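Local atomic coordinates of beta-N-acetylglucosaminidase-like protein Glycoside hydrolase family 20 (Flavobacterium johnsoniae, PDB entry 6YHH), a protein that probably hydrolyses terminal N-acetylhexosamine residues from chitin-derived oligosaccharides, acting as a glycoside hydrolase family 20 beta-N-acetylhexosaminidase. Residues V233-G237 and G315-E319; T283-S287 and W323-I329; T291-L295 and Y347-L352; L363-E368 and A378-R384. All coordinates share one frame; numbering follows the deposited sequence.

Contact 1 of 4, residues V233-G237 and G315-E319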
loop_
_atom_site.group_PDB
_atom_site.type_symbol
_atom_site.label_atom_id
_atom_site.label_comp_id
_atom_site.label_asym_id
_atom_site.label_seq_id
_atom_site.Cartn_x
_atom_site.Cartn_y
_atom_site.Cartn_z
ATOM N N VAL A 233 6.475 1.979 30.813
ATOM C CA VAL A 233 7.207 2.625 31.893
ATOM C C VAL A 233 7.505 1.617 32.976
ATOM O O VAL A 233 6.700 0.644 33.153
ATOM C CB VAL A 233 6.389 3.821 32.475
ATOM C CG1 VAL A 233 6.352 4.951 31.488
ATOM C CG2 VAL A 233 4.988 3.412 32.904
ATOM N N PRO A 234 8.636 1.721 33.701
ATOM C CA PRO A 234 9.620 2.779 33.651
ATOM C C PRO A 234 10.906 2.465 32.901
ATOM O O PRO A 234 11.729 3.370 32.695
ATOM C CB PRO A 234 9.950 3.017 35.157
ATOM C CG PRO A 234 9.932 1.595 35.678
ATOM C CD PRO A 234 8.788 0.925 34.948
ATOM N N GLY A 235 11.035 1.230 32.446
ATOM C CA GLY A 235 12.175 0.821 31.625
ATOM C C GLY A 235 11.893 1.288 30.180
ATOM O O GLY A 235 10.886 1.988 29.914
ATOM N N HIS A 236 12.808 0.983 29.255
ATOM C CA HIS A 236 12.608 1.336 27.851
ATOM C C HIS A 236 12.339 2.838 27.783
ATOM O O HIS A 236 11.567 3.316 26.916
ATOM C CB HIS A 236 11.407 0.523 27.266
ATOM C CG HIS A 236 11.766 -0.888 26.879
ATOM N ND1 HIS A 236 11.816 -1.970 27.738
ATOM C CD2 HIS A 236 12.122 -1.370 25.665
ATOM C CE1 HIS A 236 12.203 -3.038 27.056
ATOM N NE2 HIS A 236 12.399 -2.679 25.813
ATOM N N GLY A 237 13.089 3.591 28.599
ATOM C CA GLY A 237 12.806 5.019 28.776
ATOM C C GLY A 237 13.578 5.983 27.924
ATOM O O GLY A 237 13.488 7.186 28.174
ATOM N N GLY A 315 6.249 -2.090 31.584
ATOM C CA GLY A 315 6.948 -2.569 32.750
ATOM C C GLY A 315 7.961 -3.672 32.500
ATOM O O GLY A 315 8.435 -4.255 33.452
ATOM N N ASP A 316 8.261 -3.975 31.228
ATOM C CA ASP A 316 9.245 -5.022 30.892
ATOM C C ASP A 316 10.678 -4.510 31.012
ATOM O O ASP A 316 10.958 -3.327 30.766
ATOM C CB ASP A 316 9.028 -5.584 29.494
ATOM C CG ASP A 316 8.967 -4.484 28.398
ATOM O OD1 ASP A 316 8.530 -3.332 28.653
ATOM O OD2 ASP A 316 9.363 -4.797 27.246
ATOM N N GLU A 317 11.576 -5.407 31.418
ATOM C CA GLU A 317 12.992 -5.193 31.169
ATOM C C GLU A 317 13.611 -3.934 31.744
ATOM O O GLU A 317 14.549 -3.403 31.166
ATOM C CB GLU A 317 13.310 -5.281 29.653
ATOM C CG GLU A 317 12.977 -6.628 28.993
ATOM C CD GLU A 317 13.330 -6.632 27.508
ATOM O OE1 GLU A 317 13.168 -5.610 26.822
ATOM O OE2 GLU A 317 13.713 -7.713 27.004
ATOM N N ASN A 318 13.228 -3.590 32.984
ATOM C CA ASN A 318 13.999 -2.645 33.776
ATOM C C ASN A 318 15.156 -3.472 34.360
ATOM O O ASN A 318 14.928 -4.238 35.285
ATOM C CB ASN A 318 13.114 -2.054 34.842
ATOM C CG ASN A 318 13.901 -1.180 35.819
ATOM O OD1 ASN A 318 15.030 -0.831 35.582
ATOM N ND2 ASN A 318 13.269 -0.844 36.903
ATOM N N GLU A 319 16.349 -3.354 33.848
ATOM C CA GLU A 319 17.418 -4.171 34.473
ATOM C C GLU A 319 18.002 -3.598 35.753
ATOM O O GLU A 319 18.790 -4.232 36.465
ATOM C CB GLU A 319 18.496 -4.392 33.449
ATOM C CG GLU A 319 18.001 -5.414 32.446
ATOM C CD GLU A 319 19.034 -5.746 31.392
ATOM O OE1 GLU A 319 18.946 -6.884 30.937
ATOM O OE2 GLU A 319 19.914 -4.880 31.020
HETATM O O HOH W 1 9.516 -0.958 31.361
HETATM O O HOH W 2 14.946 -1.037 29.572
#
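The imidazole of His-236 reaches across to Asp-316 and Glu-317: ND1 points at Asp-316 O, while the Asp-316 and Glu-317 carboxylates lie close to CE1. A weak hydrogen bond runs from His-236 ND1 to Asp-316 O (3.4 Å, 146° at the hydrogen), with the carbonyl oxygen lying in the ring plane. The Asp-316 side chain stands at about a right angle to that of His-236, yet its carboxylate plane is almost parallel to the ring. CG of Asp-316 is wedged between its own backbone N and carbonyl carbon (chi1 53°), and this folds OD2 back to 3.3 Å from His-236 CE1. The Glu-317 carboxylate is nearly coplanar with the imidazole, though the closeness of its OE1 is doubtful. Two waters tie the backbones together. Water 1 donates to Asp-316 O (2.8 Å) and accepts weakly from Gly-235 N, while water 2 accepts from His-236 N (3.0 Å) and lies 2.9 Å from Glu-317 O. Val-233 O, the carbonyl of the cis peptide to Pro-234, receives a CH···O contact from Gly-315 CA (3.2 Å). Asp-316 and Glu-317 end the HxGGDE signature of family 20. Glu-317, the predicted proton donor, also bonds weakly to Tris, probably from the crystallisation liquor, and the loops follow strands 226-230 and 310-312, as expected of the active-site mouth of a TIM barrel.

Contact 2 of 4, residues T283-S287 and W323-I329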
loop_
_atom_site.group_PDB
_atom_site.type_symbol
_atom_site.label_atom_id
_atom_site.label_comp_id
_atom_site.label_asym_id
_atom_site.label_seq_id
_atom_site.Cartn_x
_atom_site.Cartn_y
_atom_site.Cartn_z
ATOM N N THR A 283 15.832 4.732 32.519
ATOM C CA THR A 283 14.713 4.291 33.319
ATOM C C THR A 283 14.149 5.493 34.071
ATOM O O THR A 283 14.899 6.269 34.753
ATOM C CB THR A 283 15.163 3.217 34.394
ATOM O OG1 THR A 283 15.936 2.190 33.785
ATOM C CG2 THR A 283 14.003 2.538 35.068
ATOM N N LEU A 284 12.833 5.603 34.086
ATOM C CA LEU A 284 12.188 6.628 34.923
ATOM C C LEU A 284 12.462 6.445 36.401
ATOM O O LEU A 284 12.592 5.324 36.883
ATOM C CB LEU A 284 10.694 6.563 34.732
ATOM C CG LEU A 284 10.208 7.206 33.452
ATOM C CD1 LEU A 284 11.057 7.513 32.246
ATOM C CD2 LEU A 284 8.673 7.096 33.296
ATOM N N ASP A 285 12.548 7.572 37.091
ATOM C CA ASP A 285 12.890 7.603 38.526
ATOM C C ASP A 285 11.650 7.537 39.379
ATOM O O ASP A 285 10.911 8.531 39.521
ATOM C CB ASP A 285 13.754 8.853 38.840
ATOM C CG ASP A 285 14.157 8.973 40.295
ATOM O OD1 ASP A 285 13.758 8.157 41.156
ATOM O OD2 ASP A 285 14.918 9.961 40.583
ATOM N N PRO A 286 11.441 6.393 40.063
ATOM C CA PRO A 286 10.219 6.247 40.858
ATOM C C PRO A 286 10.265 6.978 42.228
ATOM O O PRO A 286 9.254 6.908 42.939
ATOM C CB PRO A 286 10.176 4.761 41.115
ATOM C CG PRO A 286 11.619 4.351 41.233
ATOM C CD PRO A 286 12.322 5.238 40.225
ATOM N N SER A 287 11.401 7.597 42.514
ATOM C CA SER A 287 11.561 8.402 43.736
ATOM C C SER A 287 11.269 9.850 43.496
ATOM O O SER A 287 11.189 10.646 44.470
ATOM C CB SER A 287 12.970 8.155 44.285
ATOM O OG SER A 287 13.970 8.929 43.698
ATOM N N TRP A 323 18.872 2.342 38.956
ATOM C CA TRP A 323 18.242 2.287 40.271
ATOM C C TRP A 323 19.231 1.874 41.364
ATOM O O TRP A 323 19.286 2.540 42.413
ATOM C CB TRP A 323 17.019 1.401 40.247
ATOM C CG TRP A 323 15.841 2.019 39.523
ATOM C CD1 TRP A 323 15.830 3.128 38.743
ATOM C CD2 TRP A 323 14.500 1.499 39.514
ATOM N NE1 TRP A 323 14.530 3.336 38.241
ATOM C CE2 TRP A 323 13.708 2.364 38.737
ATOM C CE3 TRP A 323 13.908 0.386 40.093
ATOM C CZ2 TRP A 323 12.350 2.154 38.556
ATOM C CZ3 TRP A 323 12.565 0.173 39.959
ATOM C CH2 TRP A 323 11.796 1.026 39.155
ATOM N N ASP A 324 19.971 0.803 41.117
ATOM C CA ASP A 324 20.966 0.275 42.074
ATOM C C ASP A 324 22.008 1.340 42.424
ATOM O O ASP A 324 22.504 1.365 43.551
ATOM C CB ASP A 324 21.650 -0.928 41.464
ATOM C CG ASP A 324 20.796 -2.149 41.380
ATOM O OD1 ASP A 324 19.727 -2.251 41.987
ATOM O OD2 ASP A 324 21.297 -3.068 40.659
ATOM N N ALA A 325 22.381 2.173 41.472
ATOM C CA ALA A 325 23.483 3.124 41.644
ATOM C C ALA A 325 23.041 4.402 42.278
ATOM O O ALA A 325 23.873 5.152 42.684
ATOM C CB ALA A 325 24.059 3.450 40.294
ATOM N N ASN A 326 21.739 4.694 42.352
ATOM C CA ASN A 326 21.294 6.022 42.698
ATOM C C ASN A 326 21.003 6.033 44.194
ATOM O O ASN A 326 20.079 5.402 44.669
ATOM C CB ASN A 326 20.040 6.367 41.891
ATOM C CG ASN A 326 19.528 7.784 42.154
ATOM O OD1 ASN A 326 19.530 8.247 43.311
ATOM N ND2 ASN A 326 19.049 8.481 41.111
ATOM N N PRO A 327 21.826 6.748 44.976
ATOM C CA PRO A 327 21.614 6.796 46.422
ATOM C C PRO A 327 20.216 7.272 46.890
ATOM O O PRO A 327 19.696 6.753 47.861
ATOM C CB PRO A 327 22.693 7.819 46.845
ATOM C CG PRO A 327 23.686 7.793 45.807
ATOM C CD PRO A 327 22.935 7.606 44.547
ATOM N N LYS A 328 19.589 8.190 46.155
ATOM C CA LYS A 328 18.242 8.642 46.434
ATOM C C LYS A 328 17.208 7.580 46.256
ATOM O O LYS A 328 16.263 7.515 47.039
ATOM C CB LYS A 328 17.841 9.830 45.591
ATOM C CG LYS A 328 18.658 11.033 45.985
ATOM C CD LYS A 328 18.517 12.228 45.082
ATOM C CE LYS A 328 18.816 13.490 45.905
ATOM N NZ LYS A 328 19.282 14.559 45.020
ATOM N N ILE A 329 17.339 6.766 45.206
ATOM C CA ILE A 329 16.405 5.680 44.970
ATOM C C ILE A 329 16.626 4.635 46.063
ATOM O O ILE A 329 15.692 4.042 46.571
ATOM C CB ILE A 329 16.594 5.122 43.543
ATOM C CG1 ILE A 329 16.196 6.248 42.546
ATOM C CG2 ILE A 329 15.793 3.813 43.328
ATOM C CD1 ILE A 329 16.342 5.933 41.071
HETATM O O HOH W 3 17.422 1.077 36.557
HETATM O O HOH W 4 16.694 10.664 42.247
#
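Asp-285 OD1 is gripped by two donors of Ser-287 while lying 3.4 Å from Ile-329 CG1 of the facing helix. Here the loop before helix 289-302 packs on helix 321-325 and the start of helix 327-335, within the catalytic domain. The backbone N of Ser-287 meets Asp-285 OD1 from above the carboxylate plane, closing an Asx turn, and Ser-287 OG donates from the syn side at 2.7 Å. With CG trans to the backbone N (chi1 -180°), the Asp-285 carboxylate is carried over to Ile-329. Its other oxygen, OD2, accepts a hydrogen bond from water 4, which accepts weakly from Asn-326 ND2; the stronger partner of that amide nitrogen is Ser-249 O. Asn-326 caps helix 327-335, its OD1 accepting from Ile-329 N and, weakly, from Lys-328 N.

Trp-323 NE1 donates to Leu-284 O (3.1 Å, 146° at the hydrogen), which lies close to the indole plane, and Thr-283 CG2 is 3.3 Å from the same nitrogen. The pyrrolidine of Pro-286 comes from the opposite direction and lays itself over one indole face in a CH-pi contact: Pro-286 CG is 3.9 Å from the centroid of the six-membered ring, and Pro-286 CD sits 3.5 Å from Trp-323 CZ2.

Contact 3 of 4, residues T291-L295 and Y347-L352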
loop_
_atom_site.group_PDB
_atom_site.type_symbol
_atom_site.label_atom_id
_atom_site.label_comp_id
_atom_site.label_asym_id
_atom_site.label_seq_id
_atom_site.Cartn_x
_atom_site.Cartn_y
_atom_site.Cartn_z
ATOM N N THR A 291 8.241 12.654 38.230
ATOM C CA THR A 291 7.899 11.480 37.368
ATOM C C THR A 291 6.374 11.222 37.399
ATOM O O THR A 291 5.741 11.070 36.358
ATOM C CB THR A 291 8.635 10.227 37.884
ATOM O OG1 THR A 291 10.049 10.452 37.865
ATOM C CG2 THR A 291 8.267 9.012 37.127
ATOM N N TYR A 292 5.766 11.207 38.599
ATOM C CA TYR A 292 4.342 10.972 38.752
ATOM C C TYR A 292 3.515 12.129 38.231
ATOM O O TYR A 292 2.466 11.907 37.604
ATOM C CB TYR A 292 4.045 10.621 40.223
ATOM C CG TYR A 292 4.796 9.395 40.683
ATOM C CD1 TYR A 292 4.411 8.132 40.276
ATOM C CD2 TYR A 292 5.927 9.515 41.494
ATOM C CE1 TYR A 292 5.118 7.022 40.665
ATOM C CE2 TYR A 292 6.665 8.412 41.867
ATOM C CZ TYR A 292 6.246 7.166 41.489
ATOM O OH TYR A 292 6.949 6.039 41.918
ATOM N N LYS A 293 3.963 13.360 38.442
ATOM C CA LYS A 293 3.312 14.541 37.903
ATOM C C LYS A 293 3.204 14.484 36.384
ATOM O O LYS A 293 2.103 14.691 35.832
ATOM C CB LYS A 293 4.014 15.808 38.356
ATOM C CG LYS A 293 3.309 17.072 37.862
ATOM C CD LYS A 293 3.899 18.365 38.384
ATOM C CE LYS A 293 3.192 19.579 37.763
ATOM N N ILE A 294 4.324 14.214 35.703
ATOM C CA ILE A 294 4.335 14.192 34.269
ATOM C C ILE A 294 3.464 13.030 33.759
ATOM O O ILE A 294 2.679 13.180 32.830
ATOM C CB ILE A 294 5.775 14.066 33.726
ATOM C CG1 ILE A 294 6.459 15.466 33.941
ATOM C CG2 ILE A 294 5.754 13.761 32.248
ATOM C CD1 ILE A 294 7.925 15.428 33.759
ATOM N N LEU A 295 3.619 11.851 34.361
ATOM C CA LEU A 295 2.799 10.726 33.954
ATOM C C LEU A 295 1.285 10.992 34.156
ATOM O O LEU A 295 0.479 10.689 33.309
ATOM C CB LEU A 295 3.224 9.420 34.629
ATOM C CG LEU A 295 4.615 8.882 34.192
ATOM C CD1 LEU A 295 5.130 7.741 35.030
ATOM C CD2 LEU A 295 4.481 8.485 32.744
ATOM N N TYR A 347 5.529 -0.918 43.329
ATOM C CA TYR A 347 5.092 0.340 43.992
ATOM C C TYR A 347 4.812 1.498 43.009
ATOM O O TYR A 347 3.772 2.158 43.051
ATOM C CB TYR A 347 6.150 0.757 44.968
ATOM C CG TYR A 347 5.875 2.080 45.622
ATOM C CD1 TYR A 347 6.274 3.222 45.051
ATOM C CD2 TYR A 347 5.180 2.151 46.844
ATOM C CE1 TYR A 347 5.965 4.452 45.597
ATOM C CE2 TYR A 347 4.887 3.386 47.422
ATOM C CZ TYR A 347 5.285 4.523 46.786
ATOM O OH TYR A 347 5.044 5.813 47.297
ATOM N N PHE A 348 5.775 1.704 42.100
ATOM C CA PHE A 348 5.668 2.701 41.023
ATOM C C PHE A 348 4.409 2.455 40.206
ATOM O O PHE A 348 3.628 3.345 40.009
ATOM C CB PHE A 348 6.940 2.605 40.139
ATOM C CG PHE A 348 6.819 3.311 38.847
ATOM C CD1 PHE A 348 6.978 4.696 38.746
ATOM C CD2 PHE A 348 6.486 2.597 37.692
ATOM C CE1 PHE A 348 6.835 5.360 37.512
ATOM C CE2 PHE A 348 6.358 3.254 36.456
ATOM C CZ PHE A 348 6.527 4.630 36.378
ATOM N N THR A 349 4.218 1.235 39.747
ATOM C CA THR A 349 3.044 0.815 39.009
ATOM C C THR A 349 1.720 1.092 39.738
ATOM O O THR A 349 0.755 1.639 39.168
ATOM C CB THR A 349 3.120 -0.688 38.656
ATOM O OG1 THR A 349 4.303 -0.910 37.862
ATOM C CG2 THR A 349 1.891 -1.154 37.929
ATOM N N MET A 350 1.725 0.826 41.051
ATOM C CA MET A 350 0.516 1.056 41.865
ATOM C C MET A 350 0.266 2.519 42.153
ATOM O O MET A 350 -0.911 2.866 42.461
ATOM C CB MET A 350 0.549 0.212 43.162
ATOM C CG MET A 350 0.304 -1.280 42.868
ATOM S SD MET A 350 -1.208 -1.628 41.961
ATOM C CE MET A 350 -2.323 -0.710 43.058
ATOM N N GLN A 351 1.271 3.383 41.968
ATOM C CA GLN A 351 1.045 4.822 41.979
ATOM C C GLN A 351 0.273 5.288 40.714
ATOM O O GLN A 351 -0.433 6.291 40.705
ATOM C CB GLN A 351 2.321 5.660 42.168
ATOM C CG GLN A 351 3.169 5.315 43.331
ATOM C CD GLN A 351 2.380 5.106 44.580
ATOM O OE1 GLN A 351 2.306 3.972 45.130
ATOM N NE2 GLN A 351 1.773 6.156 45.025
ATOM N N LEU A 352 0.452 4.561 39.593
ATOM C CA LEU A 352 -0.223 4.893 38.313
ATOM C C LEU A 352 -1.701 4.397 38.346
ATOM O O LEU A 352 -2.558 4.878 37.610
ATOM C CB LEU A 352 0.483 4.165 37.151
ATOM C CG LEU A 352 2.004 4.413 37.114
ATOM C CD1 LEU A 352 2.594 3.906 35.810
ATOM C CD2 LEU A 352 2.335 5.892 37.195
#
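Helices 289-302 and 341-358 pack against each other in the outer layer of the catalytic barrel, and Tyr-292 is the knob that enters a hole lined by Tyr-347, Phe-348, Gln-351 and Leu-352. Over the short segments the axes come within 11.1 Å and cross at -39°, both running broadly the same way. With chi1 at -59°, CG of Tyr-292 lies trans to the carbonyl carbon, and the phenol extends from the flank of its helix into the hole. Its CE1 atom lies 3.5 Å from Gln-351 CB and equally far from Phe-348 CD1. The two aromatic rings meet obliquely, their planes at 46°, so the pair is neither a stack nor a T-shaped one. Tyr-292 OH comes up to the Phe-348 ring edge, 3.4 Å from CD1, and its hydrogen-bond partner is Pro-286 O of the loop before the helix. Leu-352 CD2 approaches the ring of Tyr-292 at its edge, near the ring plane.

Deeper in the interface the touching atoms are carbons. Leu-295 CD1 rests 3.7 Å from Phe-348 CZ and 4.0 Å from Leu-352 CD2, while Thr-291 CG2 meets the edge of the phenyl ring, 3.9 Å from CE1. Thr-291 OG1 turns to Asp-285 O. CE2 of Phe-348 touches Val-233 and Pro-234, linking the helices to a loop at the barrel's catalytic end. Same-direction helices interlocked in this way, each leading on to a barrel strand (310-312 and 362-366), are typical of the helical shell of a TIM barrel.

Contact 4 of 4, residues L363-E368 and A378-R384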
loop_
_atom_site.group_PDB
_atom_site.type_symbol
_atom_site.label_atom_id
_atom_site.label_comp_id
_atom_site.label_asym_id
_atom_site.label_seq_id
_atom_site.Cartn_x
_atom_site.Cartn_y
_atom_site.Cartn_z
ATOM N N LEU A 363 -5.626 -1.367 34.823
ATOM C CA LEU A 363 -4.165 -1.378 34.523
ATOM C C LEU A 363 -3.722 -2.718 34.057
ATOM O O LEU A 363 -4.122 -3.749 34.589
ATOM C CB LEU A 363 -3.406 -0.990 35.821
ATOM C CG LEU A 363 -1.885 -0.756 35.819
ATOM C CD1 LEU A 363 -1.498 0.228 36.871
ATOM C CD2 LEU A 363 -1.166 -2.106 35.895
ATOM N N MET A 364 -2.902 -2.722 33.002
ATOM C CA MET A 364 -2.265 -3.915 32.482
ATOM C C MET A 364 -0.776 -3.673 32.388
ATOM O O MET A 364 -0.350 -2.570 32.127
ATOM C CB MET A 364 -2.900 -4.199 31.107
ATOM C CG MET A 364 -2.354 -5.478 30.448
ATOM S SD MET A 364 -3.393 -5.974 29.083
ATOM C CE MET A 364 -2.513 -7.461 28.557
ATOM N N GLY A 365 -0.006 -4.720 32.536
ATOM C CA GLY A 365 1.432 -4.635 32.363
ATOM C C GLY A 365 2.098 -5.954 32.069
ATOM O O GLY A 365 1.548 -7.036 32.358
ATOM N N TRP A 366 3.326 -5.872 31.532
ATOM C CA TRP A 366 4.155 -7.053 31.330
ATOM C C TRP A 366 4.473 -7.709 32.692
ATOM O O TRP A 366 4.451 -7.057 33.736
ATOM C CB TRP A 366 5.447 -6.660 30.623
ATOM C CG TRP A 366 5.196 -6.057 29.246
ATOM C CD1 TRP A 366 5.462 -4.773 28.875
ATOM C CD2 TRP A 366 4.702 -6.723 28.056
ATOM N NE1 TRP A 366 5.042 -4.576 27.589
ATOM C CE2 TRP A 366 4.588 -5.749 27.061
ATOM C CE3 TRP A 366 4.298 -8.049 27.741
ATOM C CZ2 TRP A 366 4.141 -6.025 25.793
ATOM C CZ3 TRP A 366 3.887 -8.322 26.466
ATOM C CH2 TRP A 366 3.821 -7.324 25.496
ATOM N N GLU A 367 4.674 -9.011 32.682
ATOM C CA GLU A 367 4.681 -9.824 33.904
ATOM C C GLU A 367 5.596 -9.327 35.021
ATOM O O GLU A 367 5.353 -9.659 36.207
ATOM C CB GLU A 367 5.002 -11.269 33.500
ATOM C CG GLU A 367 6.430 -11.476 33.025
ATOM C CD GLU A 367 6.687 -12.884 32.625
ATOM O OE1 GLU A 367 6.080 -13.305 31.626
ATOM O OE2 GLU A 367 7.515 -13.558 33.315
ATOM N N GLU A 368 6.666 -8.623 34.688
ATOM C CA GLU A 368 7.551 -8.050 35.723
ATOM C C GLU A 368 6.854 -7.255 36.775
ATOM O O GLU A 368 7.366 -7.205 37.937
ATOM C CB GLU A 368 8.729 -7.282 35.174
ATOM C CG GLU A 368 9.641 -8.135 34.292
ATOM C CD GLU A 368 9.356 -8.071 32.792
ATOM O OE1 GLU A 368 8.147 -8.105 32.420
ATOM O OE2 GLU A 368 10.362 -8.036 31.982
ATOM N N ALA A 378 -5.177 -5.704 38.483
ATOM C CA ALA A 378 -4.211 -5.524 37.302
ATOM C C ALA A 378 -4.228 -6.772 36.429
ATOM O O ALA A 378 -4.270 -7.939 36.902
ATOM C CB ALA A 378 -2.811 -5.275 37.773
ATOM N N ILE A 379 -4.205 -6.533 35.110
ATOM C CA ILE A 379 -4.009 -7.634 34.158
ATOM C C ILE A 379 -2.538 -7.899 33.904
ATOM O O ILE A 379 -1.752 -6.940 33.655
ATOM C CB ILE A 379 -4.730 -7.316 32.872
ATOM C CG1 ILE A 379 -6.186 -7.110 33.209
ATOM C CG2 ILE A 379 -4.575 -8.444 31.877
ATOM C CD1 ILE A 379 -7.018 -6.663 32.107
ATOM N N VAL A 380 -2.125 -9.174 34.003
ATOM C CA VAL A 380 -0.723 -9.557 33.908
ATOM C C VAL A 380 -0.498 -10.068 32.484
ATOM O O VAL A 380 -1.230 -10.965 32.050
ATOM C CB VAL A 380 -0.360 -10.637 34.946
ATOM C CG1 VAL A 380 1.059 -11.234 34.731
ATOM C CG2 VAL A 380 -0.403 -9.996 36.299
ATOM N N HIS A 381 0.517 -9.533 31.797
ATOM C CA HIS A 381 0.800 -9.928 30.437
ATOM C C HIS A 381 2.023 -10.850 30.457
ATOM O O HIS A 381 3.152 -10.414 30.633
ATOM C CB HIS A 381 0.991 -8.663 29.587
ATOM C CG HIS A 381 0.827 -8.893 28.131
ATOM N ND1 HIS A 381 0.713 -7.844 27.258
ATOM C CD2 HIS A 381 0.768 -10.035 27.382
ATOM C CE1 HIS A 381 0.563 -8.307 26.031
ATOM N NE2 HIS A 381 0.622 -9.631 26.060
ATOM N N SER A 382 1.762 -12.156 30.300
ATOM C CA SER A 382 2.765 -13.177 30.366
ATOM C C SER A 382 3.522 -13.307 29.045
ATOM O O SER A 382 2.938 -13.712 28.029
ATOM C CB SER A 382 2.085 -14.522 30.703
ATOM O OG SER A 382 3.021 -15.593 30.754
ATOM N N TRP A 383 4.828 -13.066 29.097
ATOM C CA TRP A 383 5.680 -13.021 27.908
ATOM C C TRP A 383 7.005 -13.762 27.970
ATOM O O TRP A 383 7.551 -14.149 26.866
ATOM C CB TRP A 383 5.934 -11.581 27.506
ATOM C CG TRP A 383 6.961 -10.870 28.327
ATOM C CD1 TRP A 383 6.740 -10.173 29.444
ATOM C CD2 TRP A 383 8.361 -10.695 28.015
ATOM N NE1 TRP A 383 7.899 -9.576 29.908
ATOM C CE2 TRP A 383 8.918 -9.871 29.043
ATOM C CE3 TRP A 383 9.209 -11.174 27.006
ATOM C CZ2 TRP A 383 10.262 -9.525 29.069
ATOM C CZ3 TRP A 383 10.531 -10.789 27.016
ATOM C CH2 TRP A 383 11.059 -10.017 28.073
ATOM N N ARG A 384 7.490 -14.066 29.171
ATOM C CA ARG A 384 8.797 -14.709 29.322
ATOM C C ARG A 384 8.718 -16.202 29.285
ATOM O O ARG A 384 7.765 -16.806 29.765
ATOM C CB ARG A 384 9.462 -14.163 30.578
ATOM C CG ARG A 384 9.663 -12.668 30.523
ATOM C CD ARG A 384 10.166 -12.113 31.812
ATOM N NE ARG A 384 11.453 -12.623 32.043
ATOM C CZ ARG A 384 11.868 -12.828 33.276
ATOM N NH1 ARG A 384 11.020 -12.583 34.301
ATOM N NH2 ARG A 384 13.094 -13.289 33.467
#
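The imidazole of His-381 is sandwiched between the indole of Trp-366 on one face and the methyl of Met-364 on the other. Trp-366 CZ3 lies over the ring centre in an offset stack, with centroids 4.0 Å apart and planes at 16°; Met-364 CE is 3.5 Å from His-381 ND1. The His-381 and Trp-366 side chains lie side by side and point the same way from neighbouring strands. The edge of Trp-366 is in turn directed at the face of Trp-383, an offset edge-to-face pair with planes at 78°. Hydrogen bonds to residues outside the contact fix the stacked rings: Trp-366 NE1 donates to Glu-230, and the two nitrogens of His-381 are bonded to His-312 and Ser-409.

Beneath this aromatic cluster, strands 363-366 and 379-382 are adjacent parallel strands of the TIM-barrel sheet. The ladder runs Ile-379 N to Leu-363 O, Gly-365 N to Ile-379 O and His-381 N to Gly-365 O (2.8 Å). Met-364, Trp-366, Ile-379 and His-381 share one face of it.

Past the strand ends, two glutamates take over. Glu-367 OE1 accepts from the backbone N of both Trp-383 (2.8 Å) and Arg-384 (2.9 Å), the first nearly along its C–O axis and the second from above the carboxylate plane; Ser-395 OG is a further partner. Glu-367 OE2 and Arg-384 NH1 form a long salt bridge of 3.8 Å. In the plane of the Trp-383 indole, NE1 donates to Glu-368 OE1 (2.9 Å, 175° at the hydrogen).

Overall arrangement
Contacts 1 and 3 each touch all the others. The loop of the predicted proton donor in contact 1 and contact 4 are coupled by the Glu-317 N to Glu-368 OE2 bond (3.0 Å), and the Trp-383 side chain of contact 4 lies about 4 Å from that of Glu-317 and from the bound Tris. Pro-234 O and Leu-284 N (2.9 Å) join contact 1 to contact 2, while Pro-234 CD packs 3.7 Å from Phe-348 CE2 of contact 3. Contacts 2 and 3 share the bond between Pro-286 O and Tyr-292 OH (2.7 Å); contact 3 meets contact 4 where Thr-349 O lies 3.5 Å from Leu-363 CD1. Contacts 2 and 4 do not touch, their nearest atoms being about 9 Å apart.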